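Local atomic coordinates of voltage-sensor containing phosphatase (Ciona intestinalis, PDB entry 3V0D), a protein that probably dephosphorylates phosphoinositide lipids at the membrane under the control of a voltage sensor, through a PTEN-like phosphatase domain joined to a C2 domain. Residues P98-L103 with V182-K187; E152-F157 with S177-V182; I92-V97 with K130-T135; K111-M114 with D119-I122. The protein carries 1 engineered substitution. One frame throughout, in Å; residues are numbered along the deposited sequence. Where two conformers were deposited one is given.

How the contacts relate
Contact 3 holds the active site: the phosphate lies in the P-loop at the start of helix 131-143, and the loop 92-97 meets Arg132 beside it. Contact 2, with its centre about 11 Å away, packs helix 150-161 on helix 176-191, and Gln178 NE2 reaches Asn96 O of contact 3 at 3.0 Å. Contact 1, its centre about 11 Å from that of contact 2 and about 12 Å from that of contact 3, continues along the same helix, shares Val182 with contact 2 and faces the C2 domain. Contact 4 stands apart at the far end of helix 100-115, its centre about 20 to 21 Å from the others, nearest atoms about 8 to 10 Å.

Contact 1 of 4, residues P98-L103 with V182-K187; sequences PTLVDL and VGYFEK
Leu100 and Leu103, in the first turn of helix 100-115, lean on Tyr184 and Phe185 of helix 176-191, a helix-helix packing in the alpha/beta fold of the tensin-type phosphatase domain. All of the contact between the two segments is apolar, and it is light: CA of Leu100 and CA of Phe185 are 8.0 Å apart, and leucine methyls meet the CB atoms of Tyr184 and Phe185 and the ring carbon CD1 of Tyr184 at van der Waals distance. Leu100 comes at Tyr184 roughly at right angles. Its CD2 lies 4.0 Å from Tyr184 CB, while its other methyl, CD1, is 4.0 Å from Tyr184 CD1 and approaches the ring obliquely. One turn further on, Leu103 puts CD2 4.0 Å from Phe185 CB. Phe185 CG is anti to the backbone N (chi1 -177°), which carries the ring past the leucine and on to Ser139 and Glu143 of helix 131-143.

The polar bonds face other partners. Tyr184 OH accepts from Asn295 N on strand 290-295, and Leu298 packs on both Leu100 and Tyr184, so this helix pair borders the C2 domain. Leu100 N is likewise bound by Asp269 OD1. Helix 100-115 opens with an N-cap: Thr99 OG1 takes the N-H of Asp102, 3.0 Å from Asp102 N to Thr99 OG1, at an angle of 158°.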
loop_
_atom_site.group_PDB
_atom_site.type_symbol
_atom_site.label_atom_id
_atom_site.label_comp_id
_atom_site.label_asym_id
_atom_site.label_seq_id
_atom_site.Cartn_x
_atom_site.Cartn_y
_atom_site.Cartn_z
ATOM N N PRO A 98 -2.586 -2.391 4.053
ATOM C CA PRO A 98 -3.246 -2.910 5.255
ATOM C C PRO A 98 -3.014 -1.938 6.420
ATOM O O PRO A 98 -2.025 -1.203 6.447
ATOM C CB PRO A 98 -2.469 -4.206 5.520
ATOM C CG PRO A 98 -1.076 -3.900 5.053
ATOM C CD PRO A 98 -1.290 -3.062 3.792
ATOM N N THR A 99 -3.885 -2.011 7.417
ATOM C CA THR A 99 -3.546 -1.364 8.675
ATOM C C THR A 99 -2.320 -2.071 9.273
ATOM O O THR A 99 -2.076 -3.256 8.994
ATOM C CB THR A 99 -4.702 -1.385 9.675
ATOM O OG1 THR A 99 -4.980 -2.748 10.026
ATOM C CG2 THR A 99 -5.929 -0.668 9.139
ATOM N N LEU A 100 -1.578 -1.372 10.132
ATOM C CA LEU A 100 -0.459 -2.041 10.800
ATOM C C LEU A 100 -0.947 -3.160 11.686
ATOM O O LEU A 100 -0.307 -4.217 11.733
ATOM C CB LEU A 100 0.468 -1.070 11.540
ATOM C CG LEU A 100 1.303 -0.141 10.653
ATOM C CD1 LEU A 100 2.180 0.732 11.540
ATOM C CD2 LEU A 100 2.159 -0.900 9.646
ATOM N N VAL A 101 -2.090 -2.977 12.355
ATOM C CA VAL A 101 -2.662 -4.078 13.126
ATOM C C VAL A 101 -2.878 -5.290 12.228
ATOM O O VAL A 101 -2.525 -6.425 12.586
ATOM C CB VAL A 101 -3.950 -3.634 13.818
ATOM C CG1 VAL A 101 -4.759 -4.828 14.311
ATOM C CG2 VAL A 101 -3.627 -2.695 14.959
ATOM N N ASP A 102 -3.497 -5.093 11.062
ATOM C CA ASP A 102 -3.744 -6.216 10.170
ATOM C C ASP A 102 -2.472 -6.821 9.610
ATOM O O ASP A 102 -2.381 -8.035 9.428
ATOM C CB ASP A 102 -4.651 -5.827 9.013
ATOM C CG ASP A 102 -6.113 -5.654 9.419
ATOM O OD1 ASP A 102 -6.441 -5.850 10.587
ATOM O OD2 ASP A 102 -6.932 -5.318 8.548
ATOM N N LEU A 103 -1.472 -5.988 9.315
ATOM C CA LEU A 103 -0.201 -6.504 8.840
ATOM C C LEU A 103 0.460 -7.390 9.904
ATOM O O LEU A 103 0.941 -8.492 9.578
ATOM C CB LEU A 103 0.711 -5.349 8.441
ATOM C CG LEU A 103 2.078 -5.734 7.848
ATOM C CD1 LEU A 103 1.951 -6.636 6.635
ATOM C CD2 LEU A 103 2.868 -4.471 7.521
ATOM N N VAL A 182 6.007 -1.361 4.201
ATOM C CA VAL A 182 7.047 -2.371 4.408
ATOM C C VAL A 182 8.144 -1.765 5.303
ATOM O O VAL A 182 8.681 -2.435 6.195
ATOM C CB VAL A 182 7.607 -2.939 3.088
ATOM C CG1 VAL A 182 8.626 -4.027 3.366
ATOM C CG2 VAL A 182 6.477 -3.487 2.217
ATOM N N GLY A 183 8.476 -0.489 5.081
ATOM C CA GLY A 183 9.439 0.199 5.934
ATOM C C GLY A 183 8.970 0.299 7.369
ATOM O O GLY A 183 9.763 0.136 8.301
ATOM N N TYR A 184 7.682 0.568 7.575
ATOM C CA TYR A 184 7.125 0.554 8.912
ATOM C C TYR A 184 7.314 -0.814 9.573
ATOM O O TYR A 184 7.664 -0.893 10.765
ATOM C CB TYR A 184 5.645 0.870 8.887
ATOM C CG TYR A 184 5.235 2.319 8.667
ATOM C CD1 TYR A 184 3.898 2.603 8.401
ATOM C CD2 TYR A 184 6.122 3.399 8.761
ATOM C CE1 TYR A 184 3.437 3.907 8.301
ATOM C CE2 TYR A 184 5.671 4.716 8.655
ATOM C CZ TYR A 184 4.313 4.964 8.459
ATOM O OH TYR A 184 3.806 6.242 8.378
ATOM N N PHE A 185 7.071 -1.900 8.829
ATOM C CA PHE A 185 7.283 -3.220 9.390
ATOM C C PHE A 185 8.752 -3.433 9.789
ATOM O O PHE A 185 9.036 -3.962 10.860
ATOM C CB PHE A 185 6.789 -4.316 8.442
ATOM C CG PHE A 185 6.951 -5.671 9.059
ATOM C CD1 PHE A 185 6.212 -6.032 10.186
ATOM C CD2 PHE A 185 7.917 -6.560 8.588
ATOM C CE1 PHE A 185 6.454 -7.245 10.837
ATOM C CE2 PHE A 185 8.124 -7.774 9.218
ATOM C CZ PHE A 185 7.395 -8.127 10.326
ATOM N N GLU A 186 9.673 -3.020 8.932
ATOM C CA GLU A 186 11.090 -3.101 9.277
ATOM C C GLU A 186 11.373 -2.378 10.594
ATOM O O GLU A 186 12.091 -2.899 11.461
ATOM C CB GLU A 186 11.924 -2.516 8.145
ATOM C CG GLU A 186 13.436 -2.532 8.434
ATOM C CD GLU A 186 14.292 -1.777 7.422
ATOM O OE1 GLU A 186 13.840 -1.488 6.313
ATOM O OE2 GLU A 186 15.471 -1.497 7.744
ATOM N N LYS A 187 10.814 -1.176 10.745
ATOM C CA LYS A 187 11.020 -0.391 11.960
ATOM C C LYS A 187 10.412 -1.078 13.179
ATOM O O LYS A 187 10.992 -1.039 14.283
ATOM C CB LYS A 187 10.435 1.015 11.794
ATOM C CG LYS A 187 10.708 1.955 12.965
ATOM C CD LYS A 187 10.405 3.412 12.644
ATOM C CE LYS A 187 11.367 3.978 11.603
ATOM N NZ LYS A 187 12.803 3.821 12.007
#

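Contact 2 of 4, residues E152-F157 with S177-V182; sequences EALEYF and SQIRYV
Leu154 of helix 150-161 reaches across to helix 176-191 and touches Ile179 and Val182, residues less than one turn apart on the same helix. The tight part is the leucine itself, which buries far more surface here than either partner. Each of its two methyls has its own neighbour: Leu154 CD2 stands 4.0 Å from Val182 CG2, and Leu154 CD1 is 4.1 Å from Ile179 CG2. The leucine has CG beside the backbone N and anti to the carbonyl carbon (chi1 -76°), which lets the two methyls reach the facing helix. It runs past Val182 in the opposite direction and crosses Ile179 at a slant. Between the two segments the closest CA pair, Leu154 and Ile179, is 7.7 Å apart, and no hydrogen bond joins them.

The looser side is that of Ile179, which is partly exposed; Val182 belongs to the buried side. Glu174 of the preceding loop touches both Ile179 and Leu154, Phe170 also meets Leu154, and Val182 packs on Leu142.

This is plain helix packing in the helical layer of the phosphatase domain. Helix 131-143, which leads out of the P-loop, lies alongside: Ser138 meets Leu154 and Phe157, and Thr135 meets Gln178. Beyond helix 176-191 comes strand 290-295 of the C2 domain, where Phe292 and Trp293 pack on Ser177 and Tyr181 respectively.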
loop_
_atom_site.group_PDB
_atom_site.type_symbol
_atom_site.label_atom_id
_atom_site.label_comp_id
_atom_site.label_asym_id
_atom_site.label_seq_id
_atom_site.Cartn_x
_atom_site.Cartn_y
_atom_site.Cartn_z
ATOM N N GLU A 152 15.766 -4.116 0.160
ATOM C CA GLU A 152 16.224 -5.354 -0.442
ATOM C C GLU A 152 15.069 -6.335 -0.604
ATOM O O GLU A 152 14.994 -7.030 -1.619
ATOM C CB GLU A 152 17.341 -5.985 0.365
ATOM C CG GLU A 152 18.635 -5.261 0.213
ATOM C CD GLU A 152 19.622 -5.732 1.238
ATOM O OE1 GLU A 152 19.420 -5.403 2.427
ATOM O OE2 GLU A 152 20.590 -6.440 0.880
ATOM N N ALA A 153 14.180 -6.428 0.386
ATOM C CA ALA A 153 13.073 -7.365 0.280
ATOM C C ALA A 153 12.149 -6.970 -0.874
ATOM O O ALA A 153 11.739 -7.825 -1.680
ATOM C CB ALA A 153 12.303 -7.421 1.575
ATOM N N LEU A 154 11.849 -5.667 -0.988
ATOM C CA LEU A 154 10.994 -5.149 -2.062
ATOM C C LEU A 154 11.626 -5.400 -3.417
ATOM O O LEU A 154 10.954 -5.818 -4.347
ATOM C CB LEU A 154 10.775 -3.645 -1.864
ATOM C CG LEU A 154 9.775 -3.323 -0.761
ATOM C CD1 LEU A 154 9.968 -1.905 -0.262
ATOM C CD2 LEU A 154 8.355 -3.517 -1.295
ATOM N N GLU A 155 12.920 -5.126 -3.552
ATOM C CA GLU A 155 13.586 -5.330 -4.823
ATOM C C GLU A 155 13.626 -6.798 -5.172
ATOM O O GLU A 155 13.486 -7.139 -6.342
ATOM C CB GLU A 155 14.980 -4.739 -4.784
ATOM C CG GLU A 155 14.940 -3.238 -4.847
ATOM C CD GLU A 155 16.250 -2.575 -5.129
ATOM O OE1 GLU A 155 16.254 -1.330 -5.132
ATOM O OE2 GLU A 155 17.259 -3.262 -5.357
ATOM N N TYR A 156 13.786 -7.680 -4.191
ATOM C CA TYR A 156 13.762 -9.114 -4.457
ATOM C C TYR A 156 12.380 -9.539 -4.971
ATOM O O TYR A 156 12.258 -10.248 -5.989
ATOM C CB TYR A 156 14.177 -9.918 -3.224
ATOM C CG TYR A 156 14.130 -11.391 -3.489
ATOM C CD1 TYR A 156 15.141 -12.006 -4.237
ATOM C CD2 TYR A 156 13.109 -12.191 -2.987
ATOM C CE1 TYR A 156 15.108 -13.360 -4.516
ATOM C CE2 TYR A 156 13.077 -13.552 -3.248
ATOM C CZ TYR A 156 14.065 -14.129 -4.018
ATOM O OH TYR A 156 14.054 -15.481 -4.288
ATOM N N PHE A 157 11.323 -9.100 -4.290
ATOM C CA PHE A 157 9.980 -9.393 -4.778
ATOM C C PHE A 157 9.818 -8.892 -6.210
ATOM O O PHE A 157 9.327 -9.618 -7.079
ATOM C CB PHE A 157 8.915 -8.738 -3.868
ATOM C CG PHE A 157 7.538 -8.890 -4.426
ATOM C CD1 PHE A 157 6.844 -10.097 -4.319
ATOM C CD2 PHE A 157 6.935 -7.839 -5.114
ATOM C CE1 PHE A 157 5.573 -10.243 -4.887
ATOM C CE2 PHE A 157 5.655 -7.987 -5.682
ATOM C CZ PHE A 157 4.985 -9.189 -5.563
ATOM N N SER A 177 2.926 4.408 -0.670
ATOM C CA SER A 177 2.514 4.009 0.666
ATOM C C SER A 177 2.795 2.535 0.923
ATOM O O SER A 177 3.120 2.163 2.057
ATOM C CB SER A 177 1.028 4.278 0.919
ATOM O OG SER A 177 0.730 5.661 0.850
ATOM N N GLN A 178 2.672 1.689 -0.087
ATOM C CA GLN A 178 3.037 0.282 0.062
ATOM C C GLN A 178 4.512 0.145 0.448
ATOM O O GLN A 178 4.866 -0.589 1.389
ATOM C CB GLN A 178 2.678 -0.496 -1.201
ATOM C CG GLN A 178 1.174 -0.673 -1.338
ATOM C CD GLN A 178 0.717 -1.177 -2.687
ATOM O OE1 GLN A 178 1.479 -1.222 -3.656
ATOM N NE2 GLN A 178 -0.559 -1.557 -2.754
ATOM N N ILE A 179 5.391 0.886 -0.227
ATOM C CA ILE A 179 6.799 0.914 0.160
ATOM C C ILE A 179 6.962 1.394 1.598
ATOM O O ILE A 179 7.719 0.790 2.396
ATOM C CB ILE A 179 7.599 1.798 -0.830
ATOM C CG1 ILE A 179 7.658 1.121 -2.191
ATOM C CG2 ILE A 179 9.005 2.111 -0.311
ATOM C CD1 ILE A 179 8.172 2.043 -3.312
ATOM N N ARG A 180 6.275 2.479 1.954
ATOM C CA ARG A 180 6.363 3.025 3.295
ATOM C C ARG A 180 5.942 1.988 4.342
ATOM O O ARG A 180 6.549 1.911 5.409
ATOM C CB ARG A 180 5.515 4.286 3.376
ATOM C CG ARG A 180 5.463 4.907 4.748
ATOM C CD ARG A 180 4.978 6.365 4.707
ATOM N NE ARG A 180 3.923 6.647 3.734
ATOM C CZ ARG A 180 4.081 7.196 2.527
ATOM N NH1 ARG A 180 3.008 7.361 1.789
ATOM N NH2 ARG A 180 5.258 7.599 2.044
ATOM N N TYR A 181 4.891 1.222 4.066
ATOM C CA TYR A 181 4.373 0.278 5.046
ATOM C C TYR A 181 5.305 -0.910 5.251
ATOM O O TYR A 181 5.420 -1.410 6.376
ATOM C CB TYR A 181 2.919 -0.115 4.708
ATOM C CG TYR A 181 1.952 0.856 5.363
ATOM C CD1 TYR A 181 1.997 2.233 5.088
ATOM C CD2 TYR A 181 1.057 0.417 6.339
ATOM C CE1 TYR A 181 1.204 3.122 5.735
ATOM C CE2 TYR A 181 0.254 1.333 7.035
ATOM C CZ TYR A 181 0.349 2.682 6.734
ATOM O OH TYR A 181 -0.391 3.615 7.428
ATOM N N VAL A 182 6.007 -1.361 4.201
ATOM C CA VAL A 182 7.047 -2.371 4.408
ATOM C C VAL A 182 8.144 -1.765 5.303
ATOM O O VAL A 182 8.681 -2.435 6.195
ATOM C CB VAL A 182 7.607 -2.939 3.088
ATOM C CG1 VAL A 182 8.626 -4.027 3.366
ATOM C CG2 VAL A 182 6.477 -3.487 2.217
#

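Contact 3 of 4, residues I92-V97 with K130-T135; sequences IDDHNV and KGRTGT. With PO4 (phosphate ion), chain C.
The flat guanidinium of Arg132 carries Asp94 on one face, while at its edges it meets Ile92 and the bound phosphate. Asp94 CA is 3.4 Å from Arg132 CZ, over the centre of the plane, and the carboxylate stacks beside it with the two planes 16° apart. Asp94 OD2 to Arg132 NH2, at 3.4 Å, is therefore a salt bridge of charges alone, since no N-H points at the oxygen. At the edge true hydrogen bonds form: Arg132 NH1 gives one of 2.8 Å to Ile92 O, which lies almost in the guanidinium plane, and NH2 one of 2.7 Å to phosphate O2. NE adds weak, forked bonds to O2 and O4. A bend at chi3 (-74°) turns the guanidinium so that its edge, NE and NH2, faces the anion, and Ile92 CG2 packs on Arg132 CD at 3.7 Å.

Backbone amides complete the phosphate cradle characteristic of the cysteine-phosphatase P-loop. Arg132 N donates to O4 at 2.8 Å, Lys130 N to O3 at 2.9 Å, and Lys127 N, Gly128 N and the engineered Ser126 also bind the ion, which probably came from the crystallisation liquor. The loop 92-97 probably corresponds to the WPD loop of related phosphatases. A water joins Asn96 O to Thr135 OG1, and Glu75 is a second acidic partner, in a salt bridge with Arg132 NH1.

The site lies where strand 87-92 runs out toward helix 100-115 and helix 131-143 begins, with Gln178 of helix 176-191 against Arg132 and Trp293 of strand 290-295 against Val97.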
loop_
_atom_site.group_PDB
_atom_site.type_symbol
_atom_site.label_atom_id
_atom_site.label_comp_id
_atom_site.label_asym_id
_atom_site.label_seq_id
_atom_site.Cartn_x
_atom_site.Cartn_y
_atom_site.Cartn_z
ATOM N N ILE A 92 -7.580 -5.416 2.001
ATOM C CA ILE A 92 -6.787 -4.276 1.512
ATOM C C ILE A 92 -7.435 -3.786 0.220
ATOM O O ILE A 92 -7.689 -4.569 -0.697
ATOM C CB ILE A 92 -5.322 -4.669 1.245
ATOM C CG1 ILE A 92 -4.708 -5.397 2.463
ATOM C CG2 ILE A 92 -4.530 -3.405 0.912
ATOM C CD1 ILE A 92 -3.349 -5.987 2.164
ATOM N N ASP A 93 -7.702 -2.478 0.122
ATOM C CA ASP A 93 -8.187 -1.928 -1.138
ATOM C C ASP A 93 -7.054 -1.885 -2.162
ATOM O O ASP A 93 -5.891 -1.621 -1.817
ATOM C CB ASP A 93 -8.700 -0.507 -0.937
ATOM C CG ASP A 93 -9.918 -0.409 -0.065
ATOM O OD1 ASP A 93 -10.580 -1.414 0.249
ATOM O OD2 ASP A 93 -10.242 0.751 0.297
ATOM N N ASP A 94 -7.395 -2.092 -3.427
ATOM C CA ASP A 94 -6.383 -2.050 -4.476
ATOM C C ASP A 94 -5.652 -0.705 -4.424
ATOM O O ASP A 94 -6.276 0.353 -4.201
ATOM C CB ASP A 94 -7.045 -2.273 -5.835
ATOM C CG ASP A 94 -6.078 -2.764 -6.898
ATOM O OD1 ASP A 94 -6.541 -3.021 -8.031
ATOM O OD2 ASP A 94 -4.886 -2.925 -6.583
ATOM N N HIS A 95 -4.333 -0.750 -4.578
ATOM C CA HIS A 95 -3.517 0.481 -4.575
ATOM C C HIS A 95 -3.453 1.138 -3.209
ATOM O O HIS A 95 -3.077 2.306 -3.114
ATOM C CB HIS A 95 -3.938 1.499 -5.654
ATOM C CG HIS A 95 -4.255 0.862 -6.943
ATOM N ND1 HIS A 95 -3.341 0.140 -7.680
ATOM C CD2 HIS A 95 -5.414 0.820 -7.619
ATOM C CE1 HIS A 95 -3.939 -0.323 -8.768
ATOM N NE2 HIS A 95 -5.193 0.093 -8.765
ATOM N N ASN A 96 -3.753 0.369 -2.161
ATOM C CA ASN A 96 -3.709 0.863 -0.803
ATOM C C ASN A 96 -2.964 -0.140 0.091
ATOM O O ASN A 96 -2.290 -1.046 -0.408
ATOM C CB ASN A 96 -5.134 1.196 -0.321
ATOM C CG ASN A 96 -5.658 2.451 -1.003
ATOM O OD1 ASN A 96 -5.349 3.569 -0.578
ATOM N ND2 ASN A 96 -6.427 2.295 -2.066
ATOM N N VAL A 97 -3.032 0.055 1.405
ATOM C CA VAL A 97 -2.216 -0.685 2.364
ATOM C C VAL A 97 -3.090 -1.321 3.417
ATOM O O VAL A 97 -4.185 -0.839 3.712
ATOM C CB VAL A 97 -1.142 0.227 3.049
ATOM C CG1 VAL A 97 -0.073 0.642 2.043
ATOM C CG2 VAL A 97 -1.776 1.417 3.744
ATOM N N LYS A 130 0.485 -8.130 -7.557
ATOM C CA LYS A 130 1.595 -7.196 -7.659
ATOM C C LYS A 130 1.693 -6.307 -6.405
ATOM O O LYS A 130 2.363 -6.701 -5.488
ATOM C CB LYS A 130 1.625 -6.413 -8.963
ATOM C CG LYS A 130 2.990 -5.807 -9.157
ATOM C CD LYS A 130 3.148 -5.175 -10.512
ATOM C CE LYS A 130 2.306 -3.929 -10.615
ATOM N NZ LYS A 130 2.551 -3.262 -11.908
ATOM N N GLY A 131 1.051 -5.153 -6.350
ATOM C CA GLY A 131 1.305 -4.208 -5.281
ATOM C C GLY A 131 0.934 -4.687 -3.890
ATOM O O GLY A 131 1.753 -4.625 -2.958
ATOM N N ARG A 132 -0.305 -5.129 -3.694
ATOM C CA ARG A 132 -0.693 -5.573 -2.352
ATOM C C ARG A 132 0.070 -6.832 -1.966
ATOM O O ARG A 132 0.580 -6.961 -0.848
ATOM C CB ARG A 132 -2.208 -5.830 -2.301
ATOM C CG ARG A 132 -3.017 -4.529 -2.347
ATOM C CD ARG A 132 -4.497 -4.829 -2.477
ATOM N NE ARG A 132 -4.844 -5.271 -3.817
ATOM C CZ ARG A 132 -6.089 -5.470 -4.225
ATOM N NH1 ARG A 132 -7.097 -5.347 -3.352
ATOM N NH2 ARG A 132 -6.337 -5.806 -5.488
ATOM N N THR A 133 0.149 -7.770 -2.905
ATOM C CA THR A 133 0.915 -8.996 -2.705
ATOM C C THR A 133 2.360 -8.678 -2.312
ATOM O O THR A 133 2.909 -9.273 -1.366
ATOM C CB THR A 133 0.804 -9.881 -3.948
ATOM O OG1 THR A 133 -0.518 -10.396 -4.016
ATOM C CG2 THR A 133 1.743 -11.065 -3.886
ATOM N N GLY A 134 2.993 -7.753 -3.028
ATOM C CA GLY A 134 4.375 -7.424 -2.731
ATOM C C GLY A 134 4.553 -6.821 -1.349
ATOM O O GLY A 134 5.588 -7.009 -0.716
ATOM N N THR A 135 3.562 -6.075 -0.862
ATOM C CA THR A 135 3.656 -5.471 0.460
ATOM C C THR A 135 3.780 -6.590 1.506
ATOM O O THR A 135 4.624 -6.523 2.418
ATOM C CB THR A 135 2.400 -4.620 0.766
ATOM O OG1 THR A 135 2.183 -3.660 -0.270
ATOM C CG2 THR A 135 2.515 -3.892 2.068
HETATM P P PO4 C . -2.687 -5.977 -6.951
HETATM O O1 PO4 C . -2.765 -4.488 -7.328
HETATM O O2 PO4 C . -4.099 -6.507 -6.870
HETATM O O3 PO4 C . -1.920 -6.673 -8.041
HETATM O O4 PO4 C . -2.008 -6.111 -5.658
HETATM O O HOH W 1 -0.764 -3.373 0.404
#

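Contact 4 of 4, residues K111-M114 with D119-I122; sequences KVWM and DHVI
Met114 and His120 bring the two backbones closest, CA to CA 5.7 Å, where the chain leaves the last turn of helix 100-115 and enters strand 121-125. This is the helix-to-strand end of a beta-alpha-beta crossover of the phosphatase domain, running from strand 87-92 through the helix into strand 121-125, with strand 67-73, parallel to both, between them in the mixed sheet.

Trp113 and His120 carry the contact. The imidazole lies flat over one face of the indole in a face-to-face stack, its centroid 3.6 Å from that of the six-membered ring, the planes 8° apart. Two hydrogen bonds pin the stack from its edges. His120 ND1 donates to Trp113 O at 2.8 Å, nearly straight at 173°, with the oxygen in the imidazole plane. In return Trp113 NE1 donates to Val121 O at 3.0 Å; the carbonyl lies close to the indole plane, but the N-H arrives from above the carbonyl plane. Trp113 CG is anti to the backbone N (chi1 168°), which swings the indole toward the strand, and the Trp113 side chain also touches Arg68. With ND1 bound to a main-chain oxygen, the histidine ring cannot readily turn. Trp113 O takes a further bond from Ser116 OG.

Met114 folds back at chi2 and chi3, bringing SD within 3.4 Å of His120 O. Trp140 of helix 131-143 packs against both Met114 and Ile122. The sulfur and the indole share one methyl: Ile122 CG2 is 3.8 Å from Met114 SD and 3.6 Å from Trp113 CD1, at the indole's edge.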
loop_
_atom_site.group_PDB
_atom_site.type_symbol
_atom_site.label_atom_id
_atom_site.label_comp_id
_atom_site.label_asym_id
_atom_site.label_seq_id
_atom_site.Cartn_x
_atom_site.Cartn_y
_atom_site.Cartn_z
ATOM N N LYS A 111 3.629 -16.821 10.586
ATOM C CA LYS A 111 4.693 -17.379 11.426
ATOM C C LYS A 111 4.260 -18.695 12.065
ATOM O O LYS A 111 5.021 -19.680 12.040
ATOM C CB LYS A 111 5.189 -16.371 12.465
ATOM C CG LYS A 111 6.644 -16.618 12.862
ATOM C CD LYS A 111 7.287 -15.473 13.645
ATOM C CE LYS A 111 8.849 -15.627 13.783
ATOM N NZ LYS A 111 9.703 -15.651 12.506
ATOM N N VAL A 112 3.067 -18.715 12.654
ATOM C CA VAL A 112 2.552 -19.914 13.331
ATOM C C VAL A 112 2.442 -21.063 12.323
ATOM O O VAL A 112 2.840 -22.194 12.589
ATOM C CB VAL A 112 1.218 -19.616 14.040
ATOM C CG1 VAL A 112 0.523 -20.890 14.521
ATOM C CG2 VAL A 112 1.446 -18.691 15.238
ATOM N N TRP A 113 1.891 -20.766 11.155
ATOM C CA TRP A 113 1.730 -21.770 10.119
ATOM C C TRP A 113 3.069 -22.309 9.639
ATOM O O TRP A 113 3.248 -23.522 9.508
ATOM C CB TRP A 113 0.925 -21.168 8.978
ATOM C CG TRP A 113 0.934 -22.005 7.743
ATOM C CD1 TRP A 113 1.544 -21.701 6.571
ATOM C CD2 TRP A 113 0.288 -23.261 7.549
ATOM N NE1 TRP A 113 1.344 -22.686 5.669
ATOM C CE2 TRP A 113 0.590 -23.675 6.241
ATOM C CE3 TRP A 113 -0.486 -24.094 8.374
ATOM C CZ2 TRP A 113 0.116 -24.871 5.703
ATOM C CZ3 TRP A 113 -0.954 -25.295 7.835
ATOM C CH2 TRP A 113 -0.648 -25.663 6.511
ATOM N N MET A 114 4.020 -21.418 9.374
ATOM C CA MET A 114 5.276 -21.835 8.794
ATOM C C MET A 114 6.164 -22.553 9.817
ATOM O O MET A 114 6.876 -23.493 9.477
ATOM C CB MET A 114 5.980 -20.649 8.126
ATOM C CG MET A 114 5.183 -20.111 6.913
ATOM S SD MET A 114 5.183 -21.262 5.553
ATOM C CE MET A 114 6.466 -20.533 4.614
ATOM N N ASP A 119 8.063 -27.866 5.330
ATOM C CA ASP A 119 7.510 -27.986 3.987
ATOM C C ASP A 119 6.208 -27.201 3.803
ATOM O O ASP A 119 5.608 -27.254 2.724
ATOM C CB ASP A 119 7.288 -29.456 3.612
ATOM C CG ASP A 119 8.570 -30.277 3.697
ATOM O OD1 ASP A 119 8.526 -31.427 4.182
ATOM O OD2 ASP A 119 9.623 -29.780 3.266
ATOM N N HIS A 120 5.758 -26.469 4.825
ATOM C CA HIS A 120 4.600 -25.609 4.641
ATOM C C HIS A 120 4.914 -24.487 3.664
ATOM O O HIS A 120 6.029 -23.958 3.626
ATOM C CB HIS A 120 4.140 -25.071 5.986
ATOM C CG HIS A 120 3.287 -26.036 6.735
ATOM N ND1 HIS A 120 2.759 -25.756 7.974
ATOM C CD2 HIS A 120 2.870 -27.287 6.419
ATOM C CE1 HIS A 120 2.051 -26.794 8.391
ATOM N NE2 HIS A 120 2.097 -27.730 7.462
ATOM N N VAL A 121 3.901 -24.124 2.874
ATOM C CA VAL A 121 4.003 -22.986 1.981
ATOM C C VAL A 121 2.876 -22.002 2.248
ATOM O O VAL A 121 1.794 -22.354 2.757
ATOM C CB VAL A 121 4.022 -23.394 0.471
ATOM C CG1 VAL A 121 5.086 -24.450 0.230
ATOM C CG2 VAL A 121 2.674 -23.871 -0.033
ATOM N N ILE A 122 3.146 -20.752 1.866
ATOM C CA ILE A 122 2.139 -19.708 1.834
ATOM C C ILE A 122 2.029 -19.208 0.417
ATOM O O ILE A 122 3.030 -19.031 -0.282
ATOM C CB ILE A 122 2.434 -18.561 2.835
ATOM C CG1 ILE A 122 3.764 -17.848 2.574
ATOM C CG2 ILE A 122 2.348 -19.094 4.265
ATOM C CD1 ILE A 122 4.093 -16.753 3.602
#